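Local coordinates for SufC protein (Thermus thermophilus, PDB 2D2E) that is an atypical cytoplasmic ABC-type ATPase of the Suf system that binds and hydrolyses ATP and probably serves iron-sulfur cluster assembly, at residues Gly41-Gly46 with Asp168-Gly173; Ala33-Asn38 with Arg204-Ile209. All blocks are in the same frame, centred on the assembly; numbering follows the deposited sequence. Where two conformers were deposited one is given.

Interaction 1 of 2, residues Gly41-Gly46 with Asp168-Gly173; sequences GKSTLG and DETDSG
Ser43 and Asp168 make the closest approach of this contact: the serine hydroxyl OG donates to Asp168 OD1 over 2.7 Å, entering on the syn side, where the other carboxylate oxygen lies. A water also bridges the two residues, giving one hydrogen to Ser43 O and the other to Asp168 OD1, which therefore takes two donors. Farther along, the side chains of Lys42 and Thr170 reach toward each other end on, and in the conformer described Lys42 NZ donates to Thr170 OG1 at 3.1 Å. The lysine chain runs extended until a last bend (chi4 56°) brings NZ to that hydroxyl; Asn38 OD1 is its stronger polar partner. Gly41, Lys42 and Ser43 belong to the Walker A P-loop, at the start of helix 42-50, and in another crystal of this protein they bind ADP, with Lys42 and Ser43 also at magnesium sites. Asp168 ends strand 164-168 in a sequence that matches the Walker B motif of ABC ATPases, so the Ser43-Asp168 bond joins the two motifs, here with no nucleotide bound. What positions the acceptor side is an Asx turn: Thr170 N donates to Asp168 OD2 at 3.0 Å and 162°, nearly along the C-O bond, while Thr170 OG1 gives its own hydrogen to OD2 at 2.8 Å. With OD1 and OD2 both engaged, the carboxylate's rotation is fixed. Were Asp168 an alanine, Ser43 OG and Thr170 N would probably be left without their acceptor and the Thr170 hydroxyl set free to turn. Beyond this shell, Glu169 and Asp171 both form salt bridges to Lys150.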
ATOM      1  N   GLY A  41       3.834  -6.058 -14.293  1.00 14.86           N
ATOM      2  CA  GLY A  41       4.373  -4.841 -13.719  1.00 17.13           C
ATOM      3  C   GLY A  41       3.769  -4.225 -12.474  1.00 15.11           C
ATOM      4  O   GLY A  41       4.431  -3.447 -11.793  1.00 14.30           O
ATOM      5  N   LYS A  42       2.533  -4.586 -12.149  0.50 12.19           N
ATOM      6  CA  LYS A  42       1.873  -3.983 -10.991  0.50 10.00           C
ATOM      7  C   LYS A  42       2.627  -4.145  -9.677  0.50 12.02           C
ATOM      8  O   LYS A  42       2.780  -3.184  -8.914  1.00 13.93           O
ATOM      9  CB  LYS A  42       0.441  -4.533 -10.848  0.50 11.36           C
ATOM     10  CG  LYS A  42       0.355  -6.036 -10.562  0.50 11.82           C
ATOM     11  CD  LYS A  42      -1.095  -6.497 -10.366  0.50 16.10           C
ATOM     12  CE  LYS A  42      -1.208  -8.032 -10.358  0.50 17.02           C
ATOM     13  NZ  LYS A  42      -0.330  -8.692  -9.326  0.50 13.09           N
ATOM     14  N   SER A  43       3.107  -5.352  -9.402  1.00 11.72           N
ATOM     15  CA  SER A  43       3.814  -5.590  -8.160  1.00 10.67           C
ATOM     16  C   SER A  43       5.230  -5.040  -8.199  1.00 11.75           C
ATOM     17  O   SER A  43       5.742  -4.632  -7.159  1.00 13.84           O
ATOM     18  CB  SER A  43       3.798  -7.072  -7.795  1.00 13.47           C
ATOM     19  OG  SER A  43       2.485  -7.480  -7.426  1.00 16.43           O
ATOM     20  N   THR A  44       5.827  -5.004  -9.391  1.00 10.53           N
ATOM     21  CA  THR A  44       7.154  -4.428  -9.535  1.00 12.91           C
ATOM     22  C   THR A  44       7.043  -2.925  -9.229  1.00 16.03           C
ATOM     23  O   THR A  44       7.926  -2.347  -8.570  1.00 13.17           O
ATOM     24  CB  THR A  44       7.692  -4.651 -10.951  1.00 16.98           C
ATOM     25  OG1 THR A  44       8.052  -6.036 -11.091  1.00 17.63           O
ATOM     26  CG2 THR A  44       8.926  -3.774 -11.225  1.00 19.65           C
ATOM     27  N   LEU A  45       5.952  -2.301  -9.680  1.00 12.99           N
ATOM     28  CA  LEU A  45       5.754  -0.877  -9.396  1.00 10.61           C
ATOM     29  C   LEU A  45       5.698  -0.652  -7.882  1.00 10.37           C
ATOM     30  O   LEU A  45       6.292   0.300  -7.355  1.00 12.00           O
ATOM     31  CB  LEU A  45       4.463  -0.352 -10.042  1.00 11.76           C
ATOM     32  CG  LEU A  45       4.137   1.113  -9.686  1.00 10.46           C
ATOM     33  CD1 LEU A  45       5.206   2.050 -10.242  1.00 13.34           C
ATOM     34  CD2 LEU A  45       2.782   1.502 -10.276  1.00 11.99           C
ATOM     35  N   GLY A  46       4.996  -1.531  -7.171  1.00 12.96           N
ATOM     36  CA  GLY A  46       4.919  -1.391  -5.732  1.00 12.23           C
ATOM     37  C   GLY A  46       6.287  -1.489  -5.072  1.00 15.37           C
ATOM     38  O   GLY A  46       6.557  -0.766  -4.137  1.00 14.51           O
ATOM     39  N   ASP A 168      -0.069  -3.790  -1.586  1.00  8.83           N
ATOM     40  CA  ASP A 168      -0.161  -4.851  -2.594  1.00 11.33           C
ATOM     41  C   ASP A 168      -0.759  -6.091  -1.916  1.00  7.74           C
ATOM     42  O   ASP A 168      -0.118  -6.702  -1.045  1.00 11.12           O
ATOM     43  CB  ASP A 168       1.228  -5.121  -3.174  1.00 12.82           C
ATOM     44  CG  ASP A 168       1.196  -6.087  -4.361  1.00 17.61           C
ATOM     45  OD1 ASP A 168       2.186  -6.138  -5.126  1.00 15.98           O
ATOM     46  OD2 ASP A 168       0.186  -6.802  -4.518  1.00 12.95           O
ATOM     47  N   GLU A 169      -1.996  -6.431  -2.308  1.00  8.35           N
ATOM     48  CA  GLU A 169      -2.709  -7.541  -1.708  1.00  9.73           C
ATOM     49  C   GLU A 169      -2.776  -8.749  -2.616  1.00  7.64           C
ATOM     50  O   GLU A 169      -3.612  -9.634  -2.411  1.00 10.74           O
ATOM     51  CB  GLU A 169      -4.121  -7.107  -1.297  1.00  9.79           C
ATOM     52  CG  GLU A 169      -4.116  -5.825  -0.412  1.00 10.21           C
ATOM     53  CD  GLU A 169      -3.142  -5.937   0.755  1.00 12.57           C
ATOM     54  OE1 GLU A 169      -2.411  -4.973   1.041  1.00 14.20           O
ATOM     55  OE2 GLU A 169      -3.093  -7.005   1.397  1.00 13.60           O
ATOM     56  N   THR A 170      -1.903  -8.772  -3.623  1.00  9.51           N
ATOM     57  CA  THR A 170      -1.858  -9.919  -4.528  1.00 11.47           C
ATOM     58  C   THR A 170      -1.539 -11.165  -3.718  1.00 11.56           C
ATOM     59  O   THR A 170      -2.082 -12.229  -3.987  1.00 10.78           O
ATOM     60  CB  THR A 170      -0.763  -9.751  -5.587  1.00 10.36           C
ATOM     61  OG1 THR A 170      -1.020  -8.553  -6.344  1.00 17.01           O
ATOM     62  CG2 THR A 170      -0.734 -10.944  -6.541  1.00 18.33           C
ATOM     63  N   ASP A 171      -0.671 -11.038  -2.720  1.00 12.13           N
ATOM     64  CA  ASP A 171      -0.299 -12.218  -1.944  1.00 11.41           C
ATOM     65  C   ASP A 171      -1.417 -12.782  -1.063  1.00 11.83           C
ATOM     66  O   ASP A 171      -1.281 -13.880  -0.516  1.00 13.38           O
ATOM     67  CB  ASP A 171       0.972 -11.915  -1.135  1.00 13.55           C
ATOM     68  CG  ASP A 171       0.748 -10.880  -0.041  1.00 17.43           C
ATOM     69  OD1 ASP A 171      -0.244 -10.126  -0.090  1.00 16.03           O
ATOM     70  OD2 ASP A 171       1.599 -10.819   0.871  1.00 26.12           O
ATOM     71  N   SER A 172      -2.535 -12.058  -0.947  1.00 10.90           N
ATOM     72  CA  SER A 172      -3.677 -12.564  -0.176  1.00  9.29           C
ATOM     73  C   SER A 172      -4.623 -13.414  -1.026  1.00 13.52           C
ATOM     74  O   SER A 172      -5.435 -14.170  -0.492  1.00 13.11           O
ATOM     75  CB  SER A 172      -4.478 -11.417   0.450  1.00 16.08           C
ATOM     76  OG  SER A 172      -3.744 -10.839   1.517  1.00 12.24           O
ATOM     77  N   GLY A 173      -4.521 -13.282  -2.349  1.00 11.69           N
ATOM     78  CA  GLY A 173      -5.402 -14.035  -3.228  1.00  8.81           C
ATOM     79  C   GLY A 173      -6.865 -13.819  -2.881  1.00 12.73           C
ATOM     80  O   GLY A 173      -7.320 -12.674  -2.751  1.00 12.23           O
TER
HETATM   81  O   HOH W   1       4.434  -4.754  -4.747  1.00 18.25           O

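Interaction 2 of 2, residues Ala33-Asn38 with Arg204-Ile209; sequences ALMGPN and RILNYI
Ala33 and Leu206 mark where the backbones approach, their CA atoms 7.9 Å apart, a spacing bridged here by side chains. One partner is the end of strand 31-35, the middle strand of the mixed sheet in this P-loop NTPase fold, running into the phosphate-binding loop; the other is a short turn between strands 195-199 and 213-218. Residues 205-207 take helical backbone angles but do not build a full helix; the turn closes on Ile205 O, which accepts from both Tyr208 N and Ile209 N, at 2.9 Å each. On the strand, Ala33 and Met35 project toward the turn and Leu34 away from it, so the contact uses one face of the sheet. Leu206 supplies everything from the other side. Its CG stands anti to the carbonyl carbon (chi1 -56°), a setting that carries the isopropyl fork up to the strand, and both prongs meet Ala33 CB, CD1 at 3.7 Å and CD2 at 3.8 Å. Met35 also packs on Tyr239 of helix 239-244. Running past Leu206 in the opposite direction, the methionine offers its sulfur, and SD rests 4.0 Å from Leu206 CD1.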
ATOM      1  N   ALA A  33      -7.254   1.632  -7.402  1.00  9.69           N
ATOM      2  CA  ALA A  33      -6.847   0.237  -7.564  1.00  6.98           C
ATOM      3  C   ALA A  33      -5.904   0.122  -8.777  1.00  9.54           C
ATOM      4  O   ALA A  33      -6.081   0.838  -9.779  1.00 11.25           O
ATOM      5  CB  ALA A  33      -8.106  -0.649  -7.803  1.00 10.17           C
ATOM      6  N   LEU A  34      -4.908  -0.774  -8.684  1.00  9.35           N
ATOM      7  CA  LEU A  34      -4.001  -1.063  -9.797  1.00  7.41           C
ATOM      8  C   LEU A  34      -4.108  -2.576  -9.984  1.00  9.04           C
ATOM      9  O   LEU A  34      -3.686  -3.353  -9.121  1.00 10.15           O
ATOM     10  CB  LEU A  34      -2.541  -0.698  -9.486  1.00 10.90           C
ATOM     11  CG  LEU A  34      -1.553  -1.110 -10.598  1.00  9.28           C
ATOM     12  CD1 LEU A  34      -1.926  -0.514 -11.964  1.00 12.61           C
ATOM     13  CD2 LEU A  34      -0.164  -0.677 -10.175  1.00 11.45           C
ATOM     14  N   MET A  35      -4.689  -2.965 -11.112  1.00  8.58           N
ATOM     15  CA  MET A  35      -4.904  -4.371 -11.442  1.00  8.45           C
ATOM     16  C   MET A  35      -4.057  -4.767 -12.635  1.00 11.27           C
ATOM     17  O   MET A  35      -3.435  -3.927 -13.286  1.00 13.81           O
ATOM     18  CB  MET A  35      -6.385  -4.597 -11.779  1.00 12.27           C
ATOM     19  CG  MET A  35      -7.318  -4.278 -10.635  1.00 17.60           C
ATOM     20  SD  MET A  35      -9.022  -4.696 -11.047  1.00 14.97           S
ATOM     21  CE  MET A  35      -8.921  -6.470 -11.111  1.00 16.54           C
ATOM     22  N   GLY A  36      -4.022  -6.061 -12.912  1.00 11.86           N
ATOM     23  CA  GLY A  36      -3.279  -6.509 -14.069  1.00 13.22           C
ATOM     24  C   GLY A  36      -2.911  -7.970 -13.960  1.00  9.36           C
ATOM     25  O   GLY A  36      -3.069  -8.582 -12.901  1.00 12.95           O
ATOM     26  N   PRO A  37      -2.447  -8.567 -15.059  1.00 13.31           N
ATOM     27  CA  PRO A  37      -2.039  -9.969 -15.048  1.00 21.22           C
ATOM     28  C   PRO A  37      -0.790  -9.994 -14.151  1.00 22.36           C
ATOM     29  O   PRO A  37      -0.094  -8.981 -14.036  1.00 25.28           O
ATOM     30  CB  PRO A  37      -1.674 -10.233 -16.510  1.00 21.61           C
ATOM     31  CG  PRO A  37      -2.511  -9.234 -17.277  1.00 22.02           C
ATOM     32  CD  PRO A  37      -2.410  -7.999 -16.422  1.00 16.40           C
ATOM     33  N   ASN A  38      -0.503 -11.113 -13.497  1.00 20.91           N
ATOM     34  CA  ASN A  38       0.698 -11.150 -12.662  1.00 21.84           C
ATOM     35  C   ASN A  38       1.959 -11.109 -13.543  1.00 18.10           C
ATOM     36  O   ASN A  38       1.993 -11.705 -14.622  1.00 22.20           O
ATOM     37  CB  ASN A  38       0.687 -12.388 -11.770  1.00 24.25           C
ATOM     38  CG  ASN A  38      -0.439 -12.347 -10.755  1.00 22.52           C
ATOM     39  OD1 ASN A  38      -0.695 -11.308 -10.139  1.00 22.38           O
ATOM     40  ND2 ASN A  38      -1.118 -13.476 -10.570  1.00 19.18           N
ATOM     41  N   ARG A 204     -11.887  -9.148  -6.192  0.50 13.67           N
ATOM     42  CA  ARG A 204     -12.531  -9.370  -4.888  0.50 12.51           C
ATOM     43  C   ARG A 204     -12.432  -8.275  -3.834  0.50 11.48           C
ATOM     44  O   ARG A 204     -13.451  -7.822  -3.316  0.50 13.55           O
ATOM     45  CB  ARG A 204     -12.058 -10.690  -4.263  0.50 12.29           C
ATOM     46  CG  ARG A 204     -12.939 -11.167  -3.093  0.50 17.78           C
ATOM     47  CD  ARG A 204     -14.393 -11.382  -3.542  0.50 21.52           C
ATOM     48  NE  ARG A 204     -14.453 -12.193  -4.759  0.50 23.96           N
ATOM     49  CZ  ARG A 204     -14.304 -13.514  -4.799  0.50 27.61           C
ATOM     50  NH1 ARG A 204     -14.104 -14.199  -3.681  0.50 33.05           N
ATOM     51  NH2 ARG A 204     -14.321 -14.144  -5.966  0.50 20.59           N
ATOM     52  N   ILE A 205     -11.219  -7.850  -3.505  1.00 11.61           N
ATOM     53  CA  ILE A 205     -11.073  -6.828  -2.464  1.00 10.70           C
ATOM     54  C   ILE A 205     -11.809  -5.523  -2.748  1.00 12.94           C
ATOM     55  O   ILE A 205     -12.160  -4.775  -1.813  1.00 12.62           O
ATOM     56  CB  ILE A 205      -9.564  -6.568  -2.170  1.00  9.62           C
ATOM     57  CG1 ILE A 205      -9.408  -5.784  -0.852  1.00  9.44           C
ATOM     58  CG2 ILE A 205      -8.914  -5.807  -3.334  1.00 12.37           C
ATOM     59  CD1 ILE A 205      -7.944  -5.659  -0.396  1.00 12.40           C
ATOM     60  N   LEU A 206     -12.058  -5.253  -4.026  1.00 11.62           N
ATOM     61  CA  LEU A 206     -12.702  -4.009  -4.411  1.00 12.03           C
ATOM     62  C   LEU A 206     -14.188  -3.969  -4.105  1.00 13.75           C
ATOM     63  O   LEU A 206     -14.847  -2.937  -4.294  1.00 15.60           O
ATOM     64  CB  LEU A 206     -12.398  -3.705  -5.884  1.00 14.28           C
ATOM     65  CG  LEU A 206     -10.889  -3.658  -6.138  1.00  8.37           C
ATOM     66  CD1 LEU A 206     -10.616  -3.379  -7.620  1.00 10.40           C
ATOM     67  CD2 LEU A 206     -10.232  -2.581  -5.280  1.00 10.57           C
ATOM     68  N   ASN A 207     -14.711  -5.093  -3.630  1.00 13.10           N
ATOM     69  CA  ASN A 207     -16.107  -5.139  -3.202  1.00 13.71           C
ATOM     70  C   ASN A 207     -16.128  -4.630  -1.754  1.00 17.98           C
ATOM     71  O   ASN A 207     -17.185  -4.215  -1.246  1.00 20.75           O
ATOM     72  CB  ASN A 207     -16.637  -6.563  -3.263  1.00 15.67           C
ATOM     73  CG  ASN A 207     -16.782  -7.057  -4.685  1.00 16.70           C
ATOM     74  OD1 ASN A 207     -17.424  -6.407  -5.511  1.00 21.09           O
ATOM     75  ND2 ASN A 207     -16.181  -8.194  -4.982  1.00 22.01           N
ATOM     76  N   TYR A 208     -14.961  -4.648  -1.093  1.00 14.51           N
ATOM     77  CA  TYR A 208     -14.862  -4.169   0.289  1.00 15.06           C
ATOM     78  C   TYR A 208     -14.254  -2.765   0.347  1.00 18.59           C
ATOM     79  O   TYR A 208     -14.567  -1.996   1.244  1.00 15.91           O
ATOM     80  CB  TYR A 208     -14.021  -5.119   1.193  1.00 13.26           C
ATOM     81  CG  TYR A 208     -14.300  -6.573   0.967  1.00 13.58           C
ATOM     82  CD1 TYR A 208     -13.276  -7.456   0.643  1.00 14.40           C
ATOM     83  CD2 TYR A 208     -15.609  -7.072   1.022  1.00 21.98           C
ATOM     84  CE1 TYR A 208     -13.546  -8.805   0.357  1.00 22.54           C
ATOM     85  CE2 TYR A 208     -15.883  -8.420   0.747  1.00 23.50           C
ATOM     86  CZ  TYR A 208     -14.848  -9.274   0.411  1.00 23.67           C
ATOM     87  OH  TYR A 208     -15.114 -10.601   0.110  1.00 27.46           O
ATOM     88  N   ILE A 209     -13.394  -2.446  -0.624  1.00 15.82           N
ATOM     89  CA  ILE A 209     -12.771  -1.123  -0.717  1.00 15.77           C
ATOM     90  C   ILE A 209     -13.215  -0.585  -2.070  1.00 17.76           C
ATOM     91  O   ILE A 209     -12.627  -0.940  -3.085  1.00 15.49           O
ATOM     92  CB  ILE A 209     -11.210  -1.177  -0.766  1.00 16.79           C
ATOM     93  CG1 ILE A 209     -10.654  -1.995   0.392  1.00 14.14           C
ATOM     94  CG2 ILE A 209     -10.652   0.242  -0.721  1.00 17.15           C
ATOM     95  CD1 ILE A 209      -9.108  -2.109   0.417  1.00 14.84           C
TER

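How the interactions relate
Interaction 1 is polar and only partly buried, lying at the nucleotide site; interaction 2 is wholly apolar, and all three of its touching residues are buried where the turn meets one face of the mixed sheet. Their centres are 10 Å apart. They share one strand-loop-helix unit, since strand 31-35 of interaction 2 passes through the P-loop into helix 42-50 of interaction 1, which along the chain is nested within the loop that interaction 2 closes. The two also touch directly: Leu45 CD2 packs 3.7 Å from Leu34 CD2, and Glu169 CG lies 3.8 Å from Ile205 CD1. The hydrogen bonds thus lie between the start of helix 42-50 and residues 168-170, the apolar contacts between strand 31-35 and the turn beside it.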